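Nicotinamide-nucleotide adenylyltransferase NadR family / Ribosylnicotinamide kinase (Lactococcus lactis subsp. cremoris, PDB 6GYE) binds nicotinamide riboside and probably phosphorylates it, and may also adenylylate nicotinamide mononucleotide on the way to NAD+. Local coordinates at residues N95-W100 with E125-A130; H361-V366 with V372-L377; T158-R161 with E166-T169; V264-A269 with L331-L336. All blocks are in the same frame, centred on the assembly; numbering follows the deposited sequence.

Interaction 1: N95-W100 with E125-A130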
loop_
_atom_site.group_PDB
_atom_site.type_symbol
_atom_site.label_atom_id
_atom_site.label_comp_id
_atom_site.label_asym_id
_atom_site.label_seq_id
_atom_site.Cartn_x
_atom_site.Cartn_y
_atom_site.Cartn_z
ATOM N N ASN A 95 19.691 -28.200 14.316
ATOM C CA ASN A 95 18.517 -28.504 15.134
ATOM C C ASN A 95 17.353 -27.574 14.841
ATOM O O ASN A 95 16.239 -27.837 15.313
ATOM C CB ASN A 95 18.837 -28.495 16.631
ATOM C CG ASN A 95 19.251 -29.856 17.138
ATOM O OD1 ASN A 95 20.411 -30.254 17.036
ATOM N ND2 ASN A 95 18.289 -30.587 17.693
ATOM N N GLY A 96 17.574 -26.503 14.079
ATOM C CA GLY A 96 16.426 -25.766 13.611
ATOM C C GLY A 96 15.683 -26.504 12.521
ATOM O O GLY A 96 14.485 -26.270 12.343
ATOM N N TRP A 97 16.358 -27.415 11.810
ATOM C CA TRP A 97 15.703 -28.143 10.725
ATOM C C TRP A 97 14.652 -29.097 11.268
ATOM O O TRP A 97 13.588 -29.262 10.662
ATOM C CB TRP A 97 16.722 -28.897 9.868
ATOM C CG TRP A 97 17.467 -28.047 8.873
ATOM C CD1 TRP A 97 18.813 -27.793 8.838
ATOM C CD2 TRP A 97 16.899 -27.349 7.758
ATOM N NE1 TRP A 97 19.110 -26.976 7.770
ATOM C CE2 TRP A 97 17.955 -26.690 7.093
ATOM C CE3 TRP A 97 15.596 -27.213 7.261
ATOM C CZ2 TRP A 97 17.748 -25.912 5.959
ATOM C CZ3 TRP A 97 15.392 -26.442 6.136
ATOM C CH2 TRP A 97 16.463 -25.800 5.497
ATOM N N ASP A 98 14.943 -29.754 12.391
ATOM C CA ASP A 98 13.975 -30.653 13.007
ATOM C C ASP A 98 12.746 -29.874 13.448
ATOM O O ASP A 98 11.618 -30.175 13.040
ATOM C CB ASP A 98 14.608 -31.361 14.199
ATOM C CG ASP A 98 15.673 -32.341 13.788
ATOM O OD1 ASP A 98 15.475 -33.027 12.767
ATOM O OD2 ASP A 98 16.701 -32.432 14.494
ATOM N N GLU A 99 12.962 -28.843 14.267
ATOM C CA GLU A 99 11.869 -28.002 14.735
ATOM C C GLU A 99 11.134 -27.343 13.570
ATOM O O GLU A 99 9.900 -27.244 13.579
ATOM C CB GLU A 99 12.418 -26.952 15.701
ATOM C CG GLU A 99 11.410 -25.899 16.137
ATOM C CD GLU A 99 10.456 -26.387 17.201
ATOM O OE1 GLU A 99 10.692 -27.490 17.746
ATOM O OE2 GLU A 99 9.475 -25.661 17.490
ATOM N N TRP A 100 11.871 -26.885 12.557
ATOM C CA TRP A 100 11.225 -26.291 11.391
ATOM C C TRP A 100 10.255 -27.276 10.749
ATOM O O TRP A 100 9.085 -26.952 10.511
ATOM C CB TRP A 100 12.287 -25.821 10.389
ATOM C CG TRP A 100 11.744 -25.208 9.141
ATOM C CD1 TRP A 100 11.409 -23.899 8.941
ATOM C CD2 TRP A 100 11.498 -25.880 7.903
ATOM N NE1 TRP A 100 10.945 -23.720 7.657
ATOM C CE2 TRP A 100 10.986 -24.922 7.002
ATOM C CE3 TRP A 100 11.645 -27.204 7.472
ATOM C CZ2 TRP A 100 10.632 -25.245 5.697
ATOM C CZ3 TRP A 100 11.288 -27.523 6.177
ATOM C CH2 TRP A 100 10.789 -26.548 5.305
ATOM N N GLU A 125 14.934 -24.446 -3.438
ATOM C CA GLU A 125 16.349 -24.498 -3.080
ATOM C C GLU A 125 16.735 -25.933 -2.764
ATOM O O GLU A 125 15.986 -26.646 -2.092
ATOM C CB GLU A 125 16.671 -23.630 -1.855
ATOM C CG GLU A 125 16.800 -22.150 -2.117
ATOM C CD GLU A 125 15.552 -21.406 -1.704
ATOM O OE1 GLU A 125 14.640 -22.060 -1.151
ATOM O OE2 GLU A 125 15.478 -20.177 -1.933
ATOM N N LEU A 126 17.903 -26.360 -3.245
ATOM C CA LEU A 126 18.283 -27.760 -3.069
ATOM C C LEU A 126 18.436 -28.123 -1.599
ATOM O O LEU A 126 18.195 -29.273 -1.219
ATOM C CB LEU A 126 19.590 -28.076 -3.802
ATOM C CG LEU A 126 19.718 -28.111 -5.328
ATOM C CD1 LEU A 126 19.015 -29.344 -5.884
ATOM C CD2 LEU A 126 19.199 -26.836 -5.989
ATOM N N GLU A 127 18.830 -27.164 -0.758
ATOM C CA GLU A 127 19.012 -27.473 0.656
ATOM C C GLU A 127 17.695 -27.841 1.322
ATOM O O GLU A 127 17.629 -28.809 2.088
ATOM C CB GLU A 127 19.650 -26.288 1.375
ATOM C CG GLU A 127 19.851 -26.520 2.864
ATOM C CD GLU A 127 20.882 -25.590 3.475
ATOM O OE1 GLU A 127 21.048 -24.460 2.966
ATOM O OE2 GLU A 127 21.534 -25.996 4.460
ATOM N N TYR A 128 16.632 -27.105 1.016
ATOM C CA TYR A 128 15.340 -27.409 1.616
ATOM C C TYR A 128 14.869 -28.795 1.212
ATOM O O TYR A 128 14.398 -29.571 2.055
ATOM C CB TYR A 128 14.323 -26.338 1.229
ATOM C CG TYR A 128 14.474 -25.104 2.081
ATOM C CD1 TYR A 128 15.526 -24.223 1.861
ATOM C CD2 TYR A 128 13.590 -24.829 3.124
ATOM C CE1 TYR A 128 15.694 -23.094 2.640
ATOM C CE2 TYR A 128 13.750 -23.698 3.914
ATOM C CZ TYR A 128 14.806 -22.832 3.663
ATOM O OH TYR A 128 14.991 -21.705 4.432
ATOM N N ALA A 129 15.020 -29.136 -0.066
ATOM C CA ALA A 129 14.602 -30.448 -0.532
ATOM C C ALA A 129 15.287 -31.555 0.254
ATOM O O ALA A 129 14.624 -32.448 0.794
ATOM C CB ALA A 129 14.888 -30.583 -2.022
ATOM N N ALA A 130 16.614 -31.481 0.382
ATOM C CA ALA A 130 17.345 -32.560 1.043
ATOM C C ALA A 130 16.971 -32.664 2.516
ATOM O O ALA A 130 16.829 -33.776 3.044
ATOM C CB ALA A 130 18.855 -32.370 0.875
#

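Interaction 2: H361-V366 with V372-L377. With SO4 (sulfate ion), chain C; SO4 (sulfate ion), chain G.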
loop_
_atom_site.group_PDB
_atom_site.type_symbol
_atom_site.label_atom_id
_atom_site.label_comp_id
_atom_site.label_asym_id
_atom_site.label_seq_id
_atom_site.Cartn_x
_atom_site.Cartn_y
_atom_site.Cartn_z
ATOM N N HIS A 361 6.839 23.369 -13.608
ATOM C CA HIS A 361 7.581 23.076 -12.384
ATOM C C HIS A 361 7.074 21.800 -11.724
ATOM O O HIS A 361 7.862 20.926 -11.352
ATOM C CB HIS A 361 7.474 24.255 -11.416
ATOM C CG HIS A 361 8.421 24.174 -10.256
ATOM N ND1 HIS A 361 8.607 25.216 -9.367
ATOM C CD2 HIS A 361 9.255 23.184 -9.854
ATOM C CE1 HIS A 361 9.503 24.864 -8.464
ATOM N NE2 HIS A 361 9.917 23.639 -8.739
ATOM N N ALA A 362 5.752 21.676 -11.581
ATOM C CA ALA A 362 5.171 20.546 -10.863
ATOM C C ALA A 362 5.376 19.229 -11.608
ATOM O O ALA A 362 5.686 18.208 -10.987
ATOM C CB ALA A 362 3.677 20.794 -10.618
ATOM N N ILE A 363 5.153 19.214 -12.926
ATOM C CA ILE A 363 5.276 17.952 -13.652
ATOM C C ILE A 363 6.735 17.499 -13.667
ATOM O O ILE A 363 7.020 16.299 -13.629
ATOM C CB ILE A 363 4.665 18.072 -15.071
ATOM C CG1 ILE A 363 4.376 16.691 -15.643
ATOM C CG2 ILE A 363 5.577 18.885 -16.046
ATOM C CD1 ILE A 363 3.252 15.936 -14.928
ATOM N N ASP A 364 7.679 18.443 -13.665
ATOM C CA ASP A 364 9.082 18.079 -13.494
ATOM C C ASP A 364 9.344 17.524 -12.097
ATOM O O ASP A 364 10.104 16.558 -11.937
ATOM C CB ASP A 364 9.979 19.284 -13.778
ATOM C CG ASP A 364 11.447 18.899 -13.943
ATOM O OD1 ASP A 364 11.728 17.942 -14.704
ATOM O OD2 ASP A 364 12.319 19.571 -13.337
ATOM N N ALA A 365 8.734 18.122 -11.071
ATOM C CA ALA A 365 8.896 17.576 -9.731
ATOM C C ALA A 365 8.305 16.178 -9.660
ATOM O O ALA A 365 8.891 15.284 -9.041
ATOM C CB ALA A 365 8.268 18.500 -8.685
ATOM N N VAL A 366 7.174 15.954 -10.339
ATOM C CA VAL A 366 6.614 14.603 -10.430
ATOM C C VAL A 366 7.629 13.651 -11.047
ATOM O O VAL A 366 7.869 12.547 -10.536
ATOM C CB VAL A 366 5.293 14.616 -11.218
ATOM C CG1 VAL A 366 4.815 13.189 -11.514
ATOM C CG2 VAL A 366 4.212 15.359 -10.414
ATOM N N VAL A 372 8.550 8.823 -13.509
ATOM C CA VAL A 372 7.742 8.708 -14.716
ATOM C C VAL A 372 8.302 9.621 -15.800
ATOM O O VAL A 372 8.785 10.731 -15.527
ATOM C CB VAL A 372 6.270 9.033 -14.408
ATOM C CG1 VAL A 372 6.105 10.497 -14.008
ATOM C CG2 VAL A 372 5.416 8.715 -15.588
ATOM N N LYS A 373 8.253 9.159 -17.039
ATOM C CA LYS A 373 8.798 9.952 -18.134
ATOM C C LYS A 373 7.779 11.006 -18.557
ATOM O O LYS A 373 6.572 10.753 -18.574
ATOM C CB LYS A 373 9.169 9.065 -19.326
ATOM C CG LYS A 373 9.565 9.852 -20.591
ATOM C CD LYS A 373 10.283 9.012 -21.633
ATOM C CE LYS A 373 10.532 9.787 -22.944
ATOM N NZ LYS A 373 11.377 11.015 -22.794
ATOM N N ILE A 374 8.277 12.183 -18.920
ATOM C CA ILE A 374 7.445 13.307 -19.309
ATOM C C ILE A 374 7.985 13.813 -20.637
ATOM O O ILE A 374 9.175 14.114 -20.748
ATOM C CB ILE A 374 7.473 14.443 -18.268
ATOM C CG1 ILE A 374 6.926 13.969 -16.925
ATOM C CG2 ILE A 374 6.611 15.615 -18.779
ATOM C CD1 ILE A 374 5.437 13.583 -16.980
ATOM N N GLU A 375 7.099 14.042 -21.588
ATOM C CA GLU A 375 7.555 14.471 -22.892
ATOM C C GLU A 375 7.767 15.965 -22.903
ATOM O O GLU A 375 7.075 16.727 -22.221
ATOM C CB GLU A 375 6.548 14.113 -23.987
ATOM C CG GLU A 375 6.389 12.635 -24.250
ATOM C CD GLU A 375 7.578 12.030 -24.989
ATOM O OE1 GLU A 375 8.397 12.784 -25.574
ATOM O OE2 GLU A 375 7.676 10.783 -24.998
ATOM N N ARG A 376 8.759 16.370 -23.673
ATOM C CA ARG A 376 9.014 17.763 -23.949
ATOM C C ARG A 376 8.059 18.224 -25.035
ATOM O O ARG A 376 7.565 17.439 -25.850
ATOM C CB ARG A 376 10.460 17.973 -24.431
ATOM C CG ARG A 376 11.527 17.803 -23.375
ATOM C CD ARG A 376 12.057 19.144 -22.883
ATOM N NE ARG A 376 13.372 19.464 -23.443
ATOM C CZ ARG A 376 13.654 20.516 -24.213
ATOM N NH1 ARG A 376 12.721 21.405 -24.535
ATOM N NH2 ARG A 376 14.892 20.689 -24.657
ATOM N N LEU A 377 7.869 19.521 -25.098
ATOM C CA LEU A 377 7.071 20.091 -26.166
ATOM C C LEU A 377 7.963 20.641 -27.264
ATOM O O LEU A 377 7.674 20.464 -28.449
ATOM C CB LEU A 377 6.155 21.194 -25.619
ATOM C CG LEU A 377 5.441 22.115 -26.615
ATOM C CD1 LEU A 377 4.324 21.377 -27.281
ATOM C CD2 LEU A 377 4.900 23.327 -25.901
HETATM S S SO4 C . 9.430 21.803 -22.635
HETATM O O1 SO4 C . 9.344 23.233 -22.471
HETATM O O2 SO4 C . 8.111 21.208 -22.568
HETATM O O3 SO4 C . 10.271 21.246 -21.592
HETATM O O4 SO4 C . 9.929 21.485 -23.956
HETATM S S SO4 G . 6.879 5.446 -17.914
HETATM O O1 SO4 G . 7.079 4.473 -16.840
HETATM O O2 SO4 G . 5.451 5.715 -18.057
HETATM O O3 SO4 G . 7.414 4.907 -19.161
HETATM O O4 SO4 G . 7.569 6.690 -17.597
#

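Interaction 3: T158-R161 with E166-T169. With SO4 (sulfate ion), chain H.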
loop_
_atom_site.group_PDB
_atom_site.type_symbol
_atom_site.label_atom_id
_atom_site.label_comp_id
_atom_site.label_asym_id
_atom_site.label_seq_id
_atom_site.Cartn_x
_atom_site.Cartn_y
_atom_site.Cartn_z
ATOM N N THR A 158 12.266 -9.216 -6.694
ATOM C CA THR A 158 13.314 -8.228 -6.462
ATOM C C THR A 158 13.115 -6.990 -7.336
ATOM O O THR A 158 13.264 -5.856 -6.866
ATOM C CB THR A 158 14.681 -8.874 -6.727
ATOM O OG1 THR A 158 14.995 -9.749 -5.639
ATOM C CG2 THR A 158 15.774 -7.824 -6.845
ATOM N N GLN A 159 12.753 -7.191 -8.606
ATOM C CA GLN A 159 12.523 -6.065 -9.507
ATOM C C GLN A 159 11.322 -5.242 -9.071
ATOM O O GLN A 159 11.335 -4.013 -9.173
ATOM C CB GLN A 159 12.357 -6.580 -10.941
ATOM C CG GLN A 159 13.668 -7.181 -11.512
ATOM C CD GLN A 159 13.493 -7.954 -12.822
ATOM O OE1 GLN A 159 12.381 -8.233 -13.250
ATOM N NE2 GLN A 159 14.612 -8.334 -13.438
ATOM N N ILE A 160 10.275 -5.901 -8.578
ATOM C CA ILE A 160 9.086 -5.185 -8.125
ATOM C C ILE A 160 9.423 -4.294 -6.937
ATOM O O ILE A 160 9.048 -3.116 -6.895
ATOM C CB ILE A 160 7.970 -6.190 -7.797
ATOM C CG1 ILE A 160 7.443 -6.797 -9.093
ATOM C CG2 ILE A 160 6.850 -5.551 -7.000
ATOM C CD1 ILE A 160 6.464 -7.907 -8.875
ATOM N N ARG A 161 10.160 -4.839 -5.965
ATOM C CA ARG A 161 10.537 -4.061 -4.793
ATOM C C ARG A 161 11.456 -2.900 -5.154
ATOM O O ARG A 161 11.372 -1.836 -4.537
ATOM C CB ARG A 161 11.204 -4.969 -3.757
ATOM C CG ARG A 161 10.237 -5.936 -3.066
ATOM C CD ARG A 161 10.900 -6.674 -1.912
ATOM N NE ARG A 161 11.952 -7.560 -2.372
ATOM C CZ ARG A 161 11.764 -8.849 -2.639
ATOM N NH1 ARG A 161 10.566 -9.383 -2.467
ATOM N NH2 ARG A 161 12.762 -9.599 -3.083
ATOM N N GLU A 166 7.412 0.237 -12.603
ATOM C CA GLU A 166 7.765 -0.468 -13.831
ATOM C C GLU A 166 7.129 -1.849 -13.947
ATOM O O GLU A 166 7.088 -2.408 -15.046
ATOM C CB GLU A 166 9.282 -0.643 -13.919
ATOM C CG GLU A 166 9.965 0.267 -14.918
ATOM C CD GLU A 166 9.507 0.024 -16.350
ATOM O OE1 GLU A 166 9.619 -1.121 -16.838
ATOM O OE2 GLU A 166 9.018 0.987 -16.984
ATOM N N HIS A 167 6.701 -2.446 -12.842
ATOM C CA HIS A 167 6.207 -3.819 -12.848
ATOM C C HIS A 167 4.797 -3.905 -12.277
ATOM O O HIS A 167 4.320 -4.986 -11.913
ATOM C CB HIS A 167 7.206 -4.708 -12.105
ATOM C CG HIS A 167 8.596 -4.623 -12.672
ATOM N ND1 HIS A 167 8.974 -5.304 -13.810
ATOM C CD2 HIS A 167 9.683 -3.903 -12.293
ATOM C CE1 HIS A 167 10.240 -5.034 -14.089
ATOM N NE2 HIS A 167 10.693 -4.180 -13.188
ATOM N N TRP A 168 4.099 -2.772 -12.292
ATOM C CA TRP A 168 2.848 -2.607 -11.568
ATOM C C TRP A 168 1.821 -3.679 -11.913
ATOM O O TRP A 168 1.177 -4.241 -11.017
ATOM C CB TRP A 168 2.305 -1.222 -11.884
ATOM C CG TRP A 168 1.148 -0.814 -11.100
ATOM C CD1 TRP A 168 -0.173 -0.810 -11.488
ATOM C CD2 TRP A 168 1.183 -0.355 -9.748
ATOM N NE1 TRP A 168 -0.964 -0.344 -10.443
ATOM C CE2 TRP A 168 -0.154 -0.060 -9.368
ATOM C CE3 TRP A 168 2.218 -0.156 -8.822
ATOM C CZ2 TRP A 168 -0.478 0.431 -8.100
ATOM C CZ3 TRP A 168 1.897 0.323 -7.562
ATOM C CH2 TRP A 168 0.559 0.618 -7.214
ATOM N N THR A 169 1.616 -3.945 -13.210
ATOM C CA THR A 169 0.519 -4.831 -13.586
ATOM C C THR A 169 0.709 -6.254 -13.064
ATOM O O THR A 169 -0.270 -6.992 -12.964
ATOM C CB THR A 169 0.326 -4.862 -15.108
ATOM O OG1 THR A 169 1.521 -5.325 -15.740
ATOM C CG2 THR A 169 -0.062 -3.498 -15.653
HETATM S S SO4 H . 15.502 -7.183 -2.082
HETATM O O1 SO4 H . 15.008 -6.433 -3.233
HETATM O O2 SO4 H . 14.656 -6.899 -0.927
HETATM O O3 SO4 H . 15.473 -8.611 -2.386
HETATM O O4 SO4 H . 16.875 -6.782 -1.792
#

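Interaction 4: V264-A269 with L331-L336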
loop_
_atom_site.group_PDB
_atom_site.type_symbol
_atom_site.label_atom_id
_atom_site.label_comp_id
_atom_site.label_asym_id
_atom_site.label_seq_id
_atom_site.Cartn_x
_atom_site.Cartn_y
_atom_site.Cartn_z
ATOM N N VAL A 264 -3.806 20.090 5.589
ATOM C CA VAL A 264 -4.495 21.269 5.071
ATOM C C VAL A 264 -5.698 21.608 5.945
ATOM O O VAL A 264 -5.882 22.761 6.356
ATOM C CB VAL A 264 -4.897 21.055 3.600
ATOM C CG1 VAL A 264 -5.872 22.140 3.139
ATOM C CG2 VAL A 264 -3.655 21.042 2.732
ATOM N N THR A 265 -6.529 20.609 6.260
ATOM C CA THR A 265 -7.668 20.873 7.141
ATOM C C THR A 265 -7.202 21.336 8.512
ATOM O O THR A 265 -7.858 22.177 9.135
ATOM C CB THR A 265 -8.535 19.628 7.293
ATOM O OG1 THR A 265 -8.942 19.182 6.002
ATOM C CG2 THR A 265 -9.819 19.926 8.148
ATOM N N ARG A 266 -6.060 20.819 8.983
ATOM C CA ARG A 266 -5.546 21.220 10.286
ATOM C C ARG A 266 -5.076 22.665 10.283
ATOM O O ARG A 266 -5.109 23.331 11.323
ATOM C CB ARG A 266 -4.415 20.282 10.718
ATOM C CG ARG A 266 -4.020 20.421 12.187
ATOM C CD ARG A 266 -2.933 19.410 12.588
ATOM N NE ARG A 266 -2.535 19.537 13.995
ATOM C CZ ARG A 266 -1.474 20.216 14.417
ATOM N NH1 ARG A 266 -0.693 20.827 13.543
ATOM N NH2 ARG A 266 -1.182 20.274 15.709
ATOM N N VAL A 267 -4.625 23.168 9.141
ATOM C CA VAL A 267 -4.267 24.574 9.071
ATOM C C VAL A 267 -5.510 25.442 9.227
ATOM O O VAL A 267 -5.525 26.389 10.025
ATOM C CB VAL A 267 -3.519 24.873 7.762
ATOM C CG1 VAL A 267 -3.335 26.368 7.608
ATOM C CG2 VAL A 267 -2.162 24.143 7.734
ATOM N N TYR A 268 -6.584 25.121 8.490
ATOM C CA TYR A 268 -7.814 25.895 8.639
ATOM C C TYR A 268 -8.341 25.827 10.064
ATOM O O TYR A 268 -8.711 26.858 10.644
ATOM C CB TYR A 268 -8.879 25.422 7.654
ATOM C CG TYR A 268 -8.615 25.847 6.234
ATOM C CD1 TYR A 268 -8.478 27.195 5.906
ATOM C CD2 TYR A 268 -8.496 24.904 5.213
ATOM C CE1 TYR A 268 -8.219 27.593 4.601
ATOM C CE2 TYR A 268 -8.257 25.294 3.896
ATOM C CZ TYR A 268 -8.113 26.636 3.598
ATOM O OH TYR A 268 -7.870 27.025 2.298
ATOM N N ALA A 269 -8.358 24.626 10.653
ATOM C CA ALA A 269 -8.846 24.487 12.022
ATOM C C ALA A 269 -8.041 25.350 12.984
ATOM O O ALA A 269 -8.618 26.046 13.833
ATOM C CB ALA A 269 -8.802 23.021 12.460
ATOM N N LEU A 331 3.975 21.686 8.275
ATOM C CA LEU A 331 4.807 20.749 7.525
ATOM C C LEU A 331 6.158 20.554 8.208
ATOM O O LEU A 331 6.721 19.453 8.181
ATOM C CB LEU A 331 4.983 21.217 6.075
ATOM C CG LEU A 331 3.735 21.151 5.180
ATOM C CD1 LEU A 331 3.929 21.875 3.842
ATOM C CD2 LEU A 331 3.325 19.721 4.936
ATOM N N ALA A 332 6.680 21.593 8.859
ATOM C CA ALA A 332 7.860 21.390 9.686
ATOM C C ALA A 332 7.514 20.567 10.921
ATOM O O ALA A 332 8.245 19.637 11.279
ATOM C CB ALA A 332 8.469 22.736 10.080
ATOM N N GLU A 333 6.392 20.881 11.571
ATOM C CA GLU A 333 5.988 20.154 12.771
ATOM C C GLU A 333 5.943 18.643 12.542
ATOM O O GLU A 333 6.340 17.867 13.415
ATOM C CB GLU A 333 4.629 20.669 13.259
ATOM C CG GLU A 333 4.050 19.889 14.431
ATOM C CD GLU A 333 2.748 20.468 14.955
ATOM O OE1 GLU A 333 2.300 20.037 16.041
ATOM O OE2 GLU A 333 2.184 21.371 14.299
ATOM N N PHE A 334 5.504 18.201 11.366
ATOM C CA PHE A 334 5.404 16.775 11.078
ATOM C C PHE A 334 6.605 16.249 10.295
ATOM O O PHE A 334 6.546 15.133 9.777
ATOM C CB PHE A 334 4.098 16.474 10.328
ATOM C CG PHE A 334 2.861 16.734 11.152
ATOM C CD1 PHE A 334 2.486 15.862 12.169
ATOM C CD2 PHE A 334 2.104 17.872 10.946
ATOM C CE1 PHE A 334 1.367 16.108 12.956
ATOM C CE2 PHE A 334 0.982 18.130 11.732
ATOM C CZ PHE A 334 0.613 17.241 12.741
ATOM N N GLY A 335 7.679 17.029 10.194
ATOM C CA GLY A 335 8.927 16.566 9.588
ATOM C C GLY A 335 8.856 16.196 8.118
ATOM O O GLY A 335 9.492 15.224 7.694
ATOM N N LEU A 336 8.126 16.970 7.322
ATOM C CA LEU A 336 7.877 16.644 5.925
ATOM C C LEU A 336 8.668 17.511 4.951
ATOM O O LEU A 336 8.481 17.388 3.736
ATOM C CB LEU A 336 6.383 16.781 5.635
ATOM C CG LEU A 336 5.475 15.887 6.476
ATOM C CD1 LEU A 336 4.039 16.330 6.331
ATOM C CD2 LEU A 336 5.630 14.449 6.047
#

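Interaction 1: N95-W100 with E125-A130
Trp97 drives the edge of its six-membered ring into the face of Tyr128, and Tyr128 in turn points an edge at Trp100, so the three rings form an aromatic cluster joining helix 95-110 to helix 126-133. Both helices follow strands (80-86 and 118-123) of the five-stranded parallel sheet with order 3-2-1-4-5, the Rossmann-like fold known from nucleotidylyltransferases. The axes of the two helical segments come no closer than 12.3 Å, a separation bridged here by the long aromatic side chains; even the nearest CA atoms, those of Trp97 and Tyr128, are 9.1 Å apart. The Trp97-Tyr128 pair is T-shaped: the centroids of the two six-membered rings lie 5.0 Å apart with planes at 82°, and Trp97 CH2 sits 3.7 Å above the centre of the phenol ring. Trp100 has its CG anti to the backbone N (chi1 179°), which sends the indole across to Tyr128. Here the tyrosine supplies the edge in an offset edge-to-face pair, centroids 5.6 Å apart and planes at 76°, with Tyr128 CE2 3.9 Å from Trp100 CZ2. No hydrogen bond crosses between the segments, so contact rests on van der Waals and ring electrostatics. The Trp100 indole is tethered by a hydrogen bond from NE1 to Glu87 OE2, and Leu90 and Leu132 also touch it. Arg135 and Glu131 also touch Trp97, and Glu127, its CG anti to the backbone N, brings that carbon 3.8 Å from Trp97 CZ2.

Interaction 2: H361-V366 with V372-L377
Ile374 turns its CG1 branch beside the backbone N and bends again at chi2 (-65°), while Ile363 holds its own CG1 anti to the backbone N (chi1 -161°); together these torsions bring Ile374 CD1 to 3.5 Å from Ile363 CG1. The same methyl also meets the methyl end of the helical residue, Ile374 CD1 to Ile363 CD1 being 3.8 Å. One helical turn beyond Ile363, Val366 CG1 meets Val372 CG1 at 3.9 Å, the latter methyl set between backbone N and carbonyl carbon (chi1 66°). Residues 372-377 run in a largely extended path, so Val372 and Ile374, two apart, both direct their CB atoms at the helix. An alanine in place of Ile374 would probably remove the CD1 contact on Ile363 and open a gap between helix and tail. The contact is wholly apolar across the segments; polar links hold the tail at its margins. Val372 O accepts a hydrogen bond from His367 ND1, and Val372 N is hydrogen-bonded to Thr370 OG1. Two sulfates, probably from the crystallisation liquor, take up tail donors. Lys373 N reaches O4 of the chain G sulfate at 2.6 Å. Arg376 NH1 reaches O4 of the chain C sulfate at 2.9 Å. Leu377 N is bonded to that second ion too. Ile363 touches Leu200 of helix 193-203, and Val366 and Val372 touch Phe257 and Ile255 of strand 255-259, respectively. A terminal helix and tail thus pack against the parallel sheet of a P-loop NTPase fold.

Interaction 3: T158-R161 with E166-T169
The imidazole of His167 lies with one face over Gln159 CB, a CH-pi contact in which that carbon is 4.0 Å from the ring centroid and 27° off the ring normal. The amide plane of Gln159 is nearly parallel to the imidazole, 18° apart, and its OE1 comes 3.9 Å from His167 CE1. His167 CD2 also approaches Gln159 O at 3.5 Å, while His167 CB packs on Ile160 CG1 at 3.7 Å. The loop after helix 151-162 is thereby folded back on the helix. On the helix's other flank Arg161 grips a sulfate, probably from the crystallisation liquor: NH2 bonds O3 at 3.0 Å, helped by weak bonds from NE, while NH1 is held by Ala24 O. A methionine in place of Arg161 would probably cost this anion its guanidinium donors and the Ala24 carbonyl its partner. The sequence leading up to Arg161 resembles the ISxTxxR motif of nucleotidylyltransferases, whose arginine binds nucleotide phosphates in relatives; the sulfate may mark such a place. The chemistry is divided: mainly apolar and CH-pi contacts, with no hydrogen bond between the segments, seat the loop on the helix, whereas the charged flank is left to meet an anion.

Interaction 4: V264-A269 with L331-L336
Arg266 points its CB toward the end of helix 320-333 and then runs out straight, fully extended from CG to NE, past the ring of Phe334. Its CD passes 4.2 Å from Phe334 CZ, and NE is at much the same distance from that atom. The guanidinium then presents one face to the ring's tip, Phe334 CZ standing 3.8 Å above the plane and offset toward the rim, with the two flat groups at 81°. At the end, NH1 forms a salt bridge with Glu333 OE2 at 3.0 Å; the N-H...O angle is 149°, and the donor approaches from above the carboxylate plane, 49° out of it. The other terminal nitrogen, NH2, makes a salt bridge with Glu282. Two carboxylates thus share the buried arginine's charge and probably stabilise it. Gly335, with positive phi, ends the helix in a Schellman motif, Leu336 N bonding Leu331 O, just after Glu333 and Phe334. Phe278 and Phe285 of helix 275-290 flank Arg266, so its side chain lies among three helices. Two of them, 262-272 and 320-333, are next in sequence to the outermost strands of the four-stranded parallel sheet, following 255-259 and preceding 340-342.

Overall arrangement
The four contacts fall on two halves of an elongated chain. Interactions 1 and 3 belong to the part built round the five-stranded sheet, with nearest atoms about 11 Å apart, and interactions 2 and 4 to the P-loop half, about 12 Å apart at their nearest atoms. Interaction 3 lies nearest the centre of the chain, and its nearest atoms come within about 8 Å of interaction 2, so these two are the closest pair from different halves, though they do not touch. Interactions 1 and 4 mark opposite sides, their centres 51 Å apart. Nicotinamide riboside is bound in the second half; the Phe334 side chain of interaction 4 is about 12 Å from it, close to the pocket without lining it.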